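Local coordinates for DNA mismatch repair protein MLH3 (Saccharomyces cerevisiae S288C, PDB 6RMN), which acts in DNA mismatch repair, correcting insertion-deletion loops as a subunit of the MutLbeta heterodimer, at residues E99-E111 / L118-S130. Numbering follows the deposited sequence.
Sequences EFKKWGIGYETIE and LLEIKTLPEMLTS
An antiparallel beta hairpin with a classic beta bulge pairs strand 106-110 with strand 118-124. It lies in the C-terminal part of MLH3, well away from the two zinc ions of the chain. Gly106 faces both Lys122 and Thr123 at the bulge. Gly106 O accepts two bonds, from Lys122 N at 2.7 Å and from Thr123 N at 3.2 Å. Gly106 N in turn donates to Thr123 O. Beyond the bulge, Glu108 with Glu120 and Ile110 with Leu118 form regular hydrogen-bonded pairs.

Tyr107, Thr109, Leu119 and Ile121 share the face that packs on helix 87-101. Leu119 CD1 sits over the Tyr107 ring in a CH-pi contact, 4.0 Å from the centroid and 28° off the normal. The same methyl touches Thr109 CG2. Tyr107 CG lies between the backbone N and the carbonyl carbon (chi1 56°), and this places the ring face under Leu119 CD1. The Tyr107 OH bonds to Phe93 O, which ties the hairpin to that helix. On the other face, Ile110 CD1 rests on Glu120 CB at 3.6 Å. Glu108 CG lies against Lys122 CE, where the extended lysine chain crosses the bent glutamate.

Helix 87-101 ends in a Schellman motif with Gly104, at positive phi, as its C-prime residue. Next to it, Ile105 CG1 packs on Leu124 CD2, Pro125 CD and Leu128 CD2, and Leu143 of helix 136-151 adds to this cluster. Pro125 is the N-cap of the following helix, and Pro125 CG approaches Trp103 O at 3.3 Å. The Thr123 hydroxyl bonds back to the turn. Thr123 OG1 donates to Gly104 O at 2.9 Å, from above the carbonyl plane, 52° out of it.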
ATOM      1  N   GLU B  99     -13.875 -40.211 -23.705  1.00 52.50           N
ATOM      2  CA  GLU B  99     -13.315 -39.249 -22.760  1.00 50.26           C
ATOM      3  C   GLU B  99     -12.229 -38.366 -23.408  1.00 50.32           C
ATOM      4  O   GLU B  99     -12.282 -37.138 -23.265  1.00 47.83           O
ATOM      5  CB  GLU B  99     -12.809 -39.976 -21.503  1.00 51.75           C
ATOM      6  CG  GLU B  99     -12.775 -39.119 -20.250  1.00 60.69           C
ATOM      7  CD  GLU B  99     -13.976 -38.226 -20.006  1.00 72.41           C
ATOM      8  OE1 GLU B  99     -15.122 -38.726 -20.092  1.00 62.88           O
ATOM      9  OE2 GLU B  99     -13.770 -37.023 -19.723  1.00 57.43           O
ATOM     10  N   PHE B 100     -11.298 -38.980 -24.178  1.00 46.06           N
ATOM     11  CA  PHE B 100     -10.224 -38.245 -24.869  1.00 44.26           C
ATOM     12  C   PHE B 100     -10.733 -37.303 -25.961  1.00 49.70           C
ATOM     13  O   PHE B 100     -10.089 -36.286 -26.201  1.00 48.73           O
ATOM     14  CB  PHE B 100      -9.151 -39.192 -25.414  1.00 45.42           C
ATOM     15  CG  PHE B 100      -8.153 -39.663 -24.379  1.00 45.49           C
ATOM     16  CD1 PHE B 100      -7.066 -38.870 -24.025  1.00 45.84           C
ATOM     17  CD2 PHE B 100      -8.301 -40.900 -23.758  1.00 46.55           C
ATOM     18  CE1 PHE B 100      -6.139 -39.309 -23.070  1.00 46.31           C
ATOM     19  CE2 PHE B 100      -7.378 -41.335 -22.803  1.00 49.10           C
ATOM     20  CZ  PHE B 100      -6.305 -40.538 -22.464  1.00 46.48           C
ATOM     21  N   LYS B 101     -11.888 -37.623 -26.609  1.00 48.36           N
ATOM     22  CA  LYS B 101     -12.513 -36.790 -27.657  1.00 48.27           C
ATOM     23  C   LYS B 101     -12.912 -35.408 -27.115  1.00 49.95           C
ATOM     24  O   LYS B 101     -12.826 -34.427 -27.850  1.00 50.39           O
ATOM     25  CB  LYS B 101     -13.749 -37.479 -28.291  1.00 53.57           C
ATOM     26  CG  LYS B 101     -13.469 -38.761 -29.082  1.00 73.29           C
ATOM     27  CD  LYS B 101     -13.109 -38.515 -30.558  1.00 85.68           C
ATOM     28  CE  LYS B 101     -12.761 -39.796 -31.285  1.00 89.86           C
ATOM     29  NZ  LYS B 101     -12.144 -39.525 -32.610  1.00 98.32           N
ATOM     30  N   LYS B 102     -13.321 -35.328 -25.839  1.00 45.22           N
ATOM     31  CA  LYS B 102     -13.718 -34.076 -25.166  1.00 44.95           C
ATOM     32  C   LYS B 102     -12.558 -33.074 -25.049  1.00 48.10           C
ATOM     33  O   LYS B 102     -12.795 -31.869 -24.938  1.00 48.37           O
ATOM     34  CB  LYS B 102     -14.280 -34.371 -23.764  1.00 47.54           C
ATOM     35  CG  LYS B 102     -15.496 -35.285 -23.755  1.00 49.15           C
ATOM     36  CD  LYS B 102     -15.824 -35.728 -22.346  1.00 53.17           C
ATOM     37  CE  LYS B 102     -16.914 -36.759 -22.348  1.00 54.62           C
ATOM     38  NZ  LYS B 102     -17.283 -37.174 -20.976  1.00 60.96           N
ATOM     39  N   TRP B 103     -11.311 -33.579 -25.054  1.00 43.37           N
ATOM     40  CA  TRP B 103     -10.095 -32.776 -24.961  1.00 41.91           C
ATOM     41  C   TRP B 103      -9.397 -32.597 -26.315  1.00 46.39           C
ATOM     42  O   TRP B 103      -8.249 -32.171 -26.349  1.00 45.09           O
ATOM     43  CB  TRP B 103      -9.136 -33.383 -23.922  1.00 39.85           C
ATOM     44  CG  TRP B 103      -9.727 -33.456 -22.548  1.00 40.24           C
ATOM     45  CD1 TRP B 103     -10.222 -34.567 -21.924  1.00 43.69           C
ATOM     46  CD2 TRP B 103      -9.964 -32.353 -21.659  1.00 39.20           C
ATOM     47  NE1 TRP B 103     -10.711 -34.230 -20.680  1.00 43.22           N
ATOM     48  CE2 TRP B 103     -10.578 -32.873 -20.498  1.00 43.33           C
ATOM     49  CE3 TRP B 103      -9.707 -30.972 -21.729  1.00 39.53           C
ATOM     50  CZ2 TRP B 103     -10.905 -32.068 -19.401  1.00 42.16           C
ATOM     51  CZ3 TRP B 103     -10.054 -30.172 -20.649  1.00 40.63           C
ATOM     52  CH2 TRP B 103     -10.678 -30.716 -19.517  1.00 41.82           C
ATOM     53  N   GLY B 104     -10.095 -32.905 -27.408  1.00 44.97           N
ATOM     54  CA  GLY B 104      -9.573 -32.766 -28.762  1.00 45.52           C
ATOM     55  C   GLY B 104      -8.638 -33.873 -29.208  1.00 50.68           C
ATOM     56  O   GLY B 104      -8.050 -33.780 -30.290  1.00 51.47           O
ATOM     57  N   ILE B 105      -8.496 -34.931 -28.390  1.00 46.42           N
ATOM     58  CA  ILE B 105      -7.630 -36.072 -28.689  1.00 46.19           C
ATOM     59  C   ILE B 105      -8.498 -37.150 -29.343  1.00 52.71           C
ATOM     60  O   ILE B 105      -9.280 -37.812 -28.660  1.00 52.68           O
ATOM     61  CB  ILE B 105      -6.857 -36.560 -27.415  1.00 47.95           C
ATOM     62  CG1 ILE B 105      -6.030 -35.412 -26.777  1.00 45.98           C
ATOM     63  CG2 ILE B 105      -5.981 -37.800 -27.710  1.00 48.46           C
ATOM     64  CD1 ILE B 105      -5.976 -35.426 -25.296  1.00 47.43           C
ATOM     65  N   GLY B 106      -8.385 -37.265 -30.671  1.00 50.86           N
ATOM     66  CA  GLY B 106      -9.156 -38.207 -31.470  1.00 51.71           C
ATOM     67  C   GLY B 106      -8.322 -39.356 -31.983  1.00 57.42           C
ATOM     68  O   GLY B 106      -7.344 -39.134 -32.693  1.00 57.87           O
ATOM     69  N   TYR B 107      -8.683 -40.592 -31.619  1.00 54.65           N
ATOM     70  CA  TYR B 107      -7.942 -41.764 -32.076  1.00 55.48           C
ATOM     71  C   TYR B 107      -8.840 -42.932 -32.461  1.00 64.79           C
ATOM     72  O   TYR B 107     -10.063 -42.867 -32.293  1.00 64.78           O
ATOM     73  CB  TYR B 107      -6.854 -42.203 -31.059  1.00 54.90           C
ATOM     74  CG  TYR B 107      -7.344 -42.483 -29.653  1.00 53.90           C
ATOM     75  CD1 TYR B 107      -8.035 -43.655 -29.353  1.00 56.24           C
ATOM     76  CD2 TYR B 107      -7.076 -41.600 -28.614  1.00 52.72           C
ATOM     77  CE1 TYR B 107      -8.477 -43.922 -28.058  1.00 55.67           C
ATOM     78  CE2 TYR B 107      -7.505 -41.860 -27.315  1.00 53.32           C
ATOM     79  CZ  TYR B 107      -8.208 -43.022 -27.042  1.00 58.53           C
ATOM     80  OH  TYR B 107      -8.620 -43.291 -25.763  1.00 54.98           O
ATOM     81  N   GLU B 108      -8.208 -43.998 -32.991  1.00 65.40           N
ATOM     82  CA  GLU B 108      -8.808 -45.277 -33.375  1.00 67.59           C
ATOM     83  C   GLU B 108      -7.874 -46.388 -32.900  1.00 74.75           C
ATOM     84  O   GLU B 108      -6.659 -46.282 -33.080  1.00 74.23           O
ATOM     85  CB  GLU B 108      -9.020 -45.377 -34.903  1.00 69.96           C
ATOM     86  CG  GLU B 108     -10.105 -44.466 -35.471  1.00 83.88           C
ATOM     87  CD  GLU B 108     -11.521 -44.650 -34.948  1.00115.37           C
ATOM     88  OE1 GLU B 108     -11.941 -45.810 -34.732  1.00116.98           O
ATOM     89  OE2 GLU B 108     -12.218 -43.624 -34.768  1.00113.58           O
ATOM     90  N   THR B 109      -8.438 -47.430 -32.265  1.00 74.88           N
ATOM     91  CA  THR B 109      -7.691 -48.598 -31.779  1.00 76.81           C
ATOM     92  C   THR B 109      -7.710 -49.693 -32.860  1.00 84.01           C
ATOM     93  O   THR B 109      -8.788 -50.159 -33.248  1.00 84.36           O
ATOM     94  CB  THR B 109      -8.197 -49.068 -30.401  1.00 86.60           C
ATOM     95  OG1 THR B 109      -9.627 -49.016 -30.362  1.00 89.27           O
ATOM     96  CG2 THR B 109      -7.619 -48.256 -29.259  1.00 82.83           C
ATOM     97  N   ILE B 110      -6.513 -50.067 -33.367  1.00 82.18           N
ATOM     98  CA  ILE B 110      -6.321 -51.049 -34.445  1.00 83.40           C
ATOM     99  C   ILE B 110      -5.624 -52.340 -33.962  1.00 88.55           C
ATOM    100  O   ILE B 110      -4.605 -52.271 -33.266  1.00 87.76           O
ATOM    101  CB  ILE B 110      -5.584 -50.401 -35.667  1.00 86.43           C
ATOM    102  CG1 ILE B 110      -6.204 -49.027 -36.049  1.00 85.61           C
ATOM    103  CG2 ILE B 110      -5.543 -51.357 -36.884  1.00 88.09           C
ATOM    104  CD1 ILE B 110      -5.273 -48.076 -36.797  1.00 93.83           C
ATOM    105  N   GLU B 111      -6.176 -53.509 -34.378  1.00 86.64           N
ATOM    106  CA  GLU B 111      -5.700 -54.882 -34.117  1.00118.58           C
ATOM    107  C   GLU B 111      -5.693 -55.249 -32.637  1.00144.11           C
ATOM    108  O   GLU B 111      -5.545 -56.423 -32.297  1.00104.55           O
ATOM    109  CB  GLU B 111      -4.319 -55.155 -34.760  1.00121.10           C
ATOM    110  CG  GLU B 111      -4.279 -54.986 -36.270  1.00132.28           C
ATOM    111  CD  GLU B 111      -2.959 -54.474 -36.817  1.00152.92           C
ATOM    112  OE1 GLU B 111      -2.558 -53.343 -36.457  1.00139.68           O
ATOM    113  OE2 GLU B 111      -2.331 -55.203 -37.619  1.00149.59           O
ATOM    114  N   LEU B 118      -2.115 -51.124 -32.468  1.00 79.00           N
ATOM    115  CA  LEU B 118      -1.751 -49.775 -32.893  1.00 76.74           C
ATOM    116  C   LEU B 118      -2.816 -48.728 -32.567  1.00 77.60           C
ATOM    117  O   LEU B 118      -4.002 -48.946 -32.823  1.00 76.99           O
ATOM    118  CB  LEU B 118      -1.397 -49.733 -34.384  1.00 77.27           C
ATOM    119  CG  LEU B 118       0.050 -50.054 -34.738  1.00 83.64           C
ATOM    120  CD1 LEU B 118       0.156 -50.534 -36.163  1.00 85.29           C
ATOM    121  CD2 LEU B 118       0.965 -48.848 -34.528  1.00 85.39           C
ATOM    122  N   LEU B 119      -2.370 -47.583 -32.020  1.00 71.30           N
ATOM    123  CA  LEU B 119      -3.193 -46.426 -31.680  1.00 68.38           C
ATOM    124  C   LEU B 119      -2.932 -45.346 -32.732  1.00 70.53           C
ATOM    125  O   LEU B 119      -1.848 -44.760 -32.765  1.00 69.56           O
ATOM    126  CB  LEU B 119      -2.838 -45.915 -30.266  1.00 67.23           C
ATOM    127  CG  LEU B 119      -3.766 -44.878 -29.643  1.00 69.14           C
ATOM    128  CD1 LEU B 119      -5.036 -45.514 -29.153  1.00 68.80           C
ATOM    129  CD2 LEU B 119      -3.082 -44.181 -28.481  1.00 70.35           C
ATOM    130  N   GLU B 120      -3.911 -45.123 -33.617  1.00 66.61           N
ATOM    131  CA  GLU B 120      -3.788 -44.128 -34.676  1.00 66.27           C
ATOM    132  C   GLU B 120      -4.404 -42.826 -34.207  1.00 66.59           C
ATOM    133  O   GLU B 120      -5.628 -42.739 -34.108  1.00 65.28           O
ATOM    134  CB  GLU B 120      -4.463 -44.630 -35.964  1.00 68.86           C
ATOM    135  CG  GLU B 120      -4.368 -43.693 -37.159  1.00 81.44           C
ATOM    136  CD  GLU B 120      -5.226 -44.097 -38.345  1.00114.07           C
ATOM    137  OE1 GLU B 120      -4.681 -44.162 -39.471  1.00117.34           O
ATOM    138  OE2 GLU B 120      -6.441 -44.347 -38.155  1.00110.29           O
ATOM    139  N   ILE B 121      -3.562 -41.819 -33.917  1.00 62.00           N
ATOM    140  CA  ILE B 121      -4.034 -40.505 -33.490  1.00 60.30           C
ATOM    141  C   ILE B 121      -4.372 -39.666 -34.720  1.00 64.17           C
ATOM    142  O   ILE B 121      -3.506 -39.403 -35.559  1.00 64.94           O
ATOM    143  CB  ILE B 121      -3.089 -39.798 -32.475  1.00 62.79           C
ATOM    144  CG1 ILE B 121      -3.123 -40.512 -31.111  1.00 63.41           C
ATOM    145  CG2 ILE B 121      -3.476 -38.343 -32.282  1.00 61.88           C
ATOM    146  CD1 ILE B 121      -1.968 -41.384 -30.854  1.00 74.18           C
ATOM    147  N   LYS B 122      -5.650 -39.272 -34.815  1.00 59.38           N
ATOM    148  CA  LYS B 122      -6.227 -38.473 -35.892  1.00 59.05           C
ATOM    149  C   LYS B 122      -6.207 -36.975 -35.591  1.00 61.26           C
ATOM    150  O   LYS B 122      -5.832 -36.195 -36.465  1.00 62.07           O
ATOM    151  CB  LYS B 122      -7.647 -38.963 -36.226  1.00 61.86           C
ATOM    152  CG  LYS B 122      -7.663 -40.366 -36.834  1.00 72.44           C
ATOM    153  CD  LYS B 122      -9.030 -40.763 -37.367  1.00 86.43           C
ATOM    154  CE  LYS B 122      -8.950 -42.014 -38.216  1.00100.64           C
ATOM    155  NZ  LYS B 122     -10.269 -42.381 -38.797  1.00111.49           N
ATOM    156  N   THR B 123      -6.629 -36.564 -34.383  1.00 55.00           N
ATOM    157  CA  THR B 123      -6.663 -35.148 -33.998  1.00 53.69           C
ATOM    158  C   THR B 123      -6.000 -34.908 -32.651  1.00 53.80           C
ATOM    159  O   THR B 123      -6.022 -35.778 -31.783  1.00 52.07           O
ATOM    160  CB  THR B 123      -8.102 -34.552 -34.006  1.00 64.12           C
ATOM    161  OG1 THR B 123      -8.832 -34.991 -32.859  1.00 64.39           O
ATOM    162  CG2 THR B 123      -8.885 -34.845 -35.289  1.00 63.84           C
ATOM    163  N   LEU B 124      -5.440 -33.702 -32.479  1.00 49.26           N
ATOM    164  CA  LEU B 124      -4.825 -33.236 -31.239  1.00 47.15           C
ATOM    165  C   LEU B 124      -5.143 -31.765 -31.036  1.00 50.81           C
ATOM    166  O   LEU B 124      -5.165 -31.045 -32.026  1.00 51.80           O
ATOM    167  CB  LEU B 124      -3.299 -33.412 -31.275  1.00 47.07           C
ATOM    168  CG  LEU B 124      -2.708 -34.801 -31.009  1.00 50.78           C
ATOM    169  CD1 LEU B 124      -1.192 -34.695 -30.919  1.00 50.86           C
ATOM    170  CD2 LEU B 124      -3.251 -35.417 -29.709  1.00 49.91           C
ATOM    171  N   PRO B 125      -5.357 -31.263 -29.795  1.00 46.83           N
ATOM    172  CA  PRO B 125      -5.572 -29.811 -29.631  1.00 46.62           C
ATOM    173  C   PRO B 125      -4.261 -29.056 -29.883  1.00 51.95           C
ATOM    174  O   PRO B 125      -3.195 -29.670 -29.821  1.00 52.45           O
ATOM    175  CB  PRO B 125      -6.036 -29.683 -28.180  1.00 46.92           C
ATOM    176  CG  PRO B 125      -5.422 -30.836 -27.480  1.00 50.83           C
ATOM    177  CD  PRO B 125      -5.357 -31.961 -28.489  1.00 47.68           C
ATOM    178  N   GLU B 126      -4.334 -27.761 -30.203  1.00 49.53           N
ATOM    179  CA  GLU B 126      -3.160 -26.932 -30.521  1.00 50.70           C
ATOM    180  C   GLU B 126      -2.049 -26.955 -29.445  1.00 52.82           C
ATOM    181  O   GLU B 126      -0.880 -27.072 -29.805  1.00 52.26           O
ATOM    182  CB  GLU B 126      -3.570 -25.490 -30.866  1.00 53.20           C
ATOM    183  CG  GLU B 126      -4.311 -25.378 -32.195  1.00 70.96           C
ATOM    184  CD  GLU B 126      -3.438 -25.365 -33.439  1.00105.42           C
ATOM    185  OE1 GLU B 126      -3.228 -24.268 -34.006  1.00105.81           O
ATOM    186  OE2 GLU B 126      -2.970 -26.451 -33.853  1.00106.58           O
ATOM    187  N   MET B 127      -2.412 -26.885 -28.150  1.00 49.38           N
ATOM    188  CA  MET B 127      -1.481 -26.954 -27.014  1.00 49.77           C
ATOM    189  C   MET B 127      -0.647 -28.223 -27.107  1.00 52.03           C
ATOM    190  O   MET B 127       0.580 -28.159 -27.016  1.00 52.88           O
ATOM    191  CB  MET B 127      -2.250 -27.067 -25.692  1.00 52.19           C
ATOM    192  CG  MET B 127      -2.733 -25.789 -25.109  1.00 57.08           C
ATOM    193  SD  MET B 127      -3.778 -26.267 -23.699  1.00 62.09           S
ATOM    194  CE  MET B 127      -5.145 -25.097 -23.917  1.00 59.20           C
ATOM    195  N   LEU B 128      -1.331 -29.380 -27.235  1.00 46.14           N
ATOM    196  CA  LEU B 128      -0.709 -30.693 -27.278  1.00 46.17           C
ATOM    197  C   LEU B 128       0.106 -30.930 -28.553  1.00 48.46           C
ATOM    198  O   LEU B 128       1.153 -31.569 -28.472  1.00 47.92           O
ATOM    199  CB  LEU B 128      -1.746 -31.806 -27.030  1.00 46.63           C
ATOM    200  CG  LEU B 128      -1.201 -33.192 -26.584  1.00 52.64           C
ATOM    201  CD1 LEU B 128      -0.209 -33.069 -25.416  1.00 52.76           C
ATOM    202  CD2 LEU B 128      -2.330 -34.114 -26.173  1.00 55.38           C
ATOM    203  N   THR B 129      -0.339 -30.380 -29.705  1.00 44.70           N
ATOM    204  CA  THR B 129       0.380 -30.470 -30.982  1.00 45.53           C
ATOM    205  C   THR B 129       1.756 -29.837 -30.828  1.00 48.84           C
ATOM    206  O   THR B 129       2.737 -30.446 -31.241  1.00 49.35           O
ATOM    207  CB  THR B 129      -0.425 -29.834 -32.142  1.00 50.39           C
ATOM    208  OG1 THR B 129      -1.712 -30.446 -32.231  1.00 49.41           O
ATOM    209  CG2 THR B 129       0.280 -29.978 -33.489  1.00 46.85           C
ATOM    210  N   SER B 130       1.820 -28.643 -30.189  1.00 45.40           N
ATOM    211  CA  SER B 130       3.046 -27.873 -29.945  1.00 46.37           C
ATOM    212  C   SER B 130       4.023 -28.572 -29.003  1.00 50.55           C
ATOM    213  O   SER B 130       5.211 -28.652 -29.310  1.00 51.79           O
ATOM    214  CB  SER B 130       2.720 -26.479 -29.412  1.00 50.34           C
ATOM    215  OG  SER B 130       1.775 -25.802 -30.226  1.00 63.19           O
TER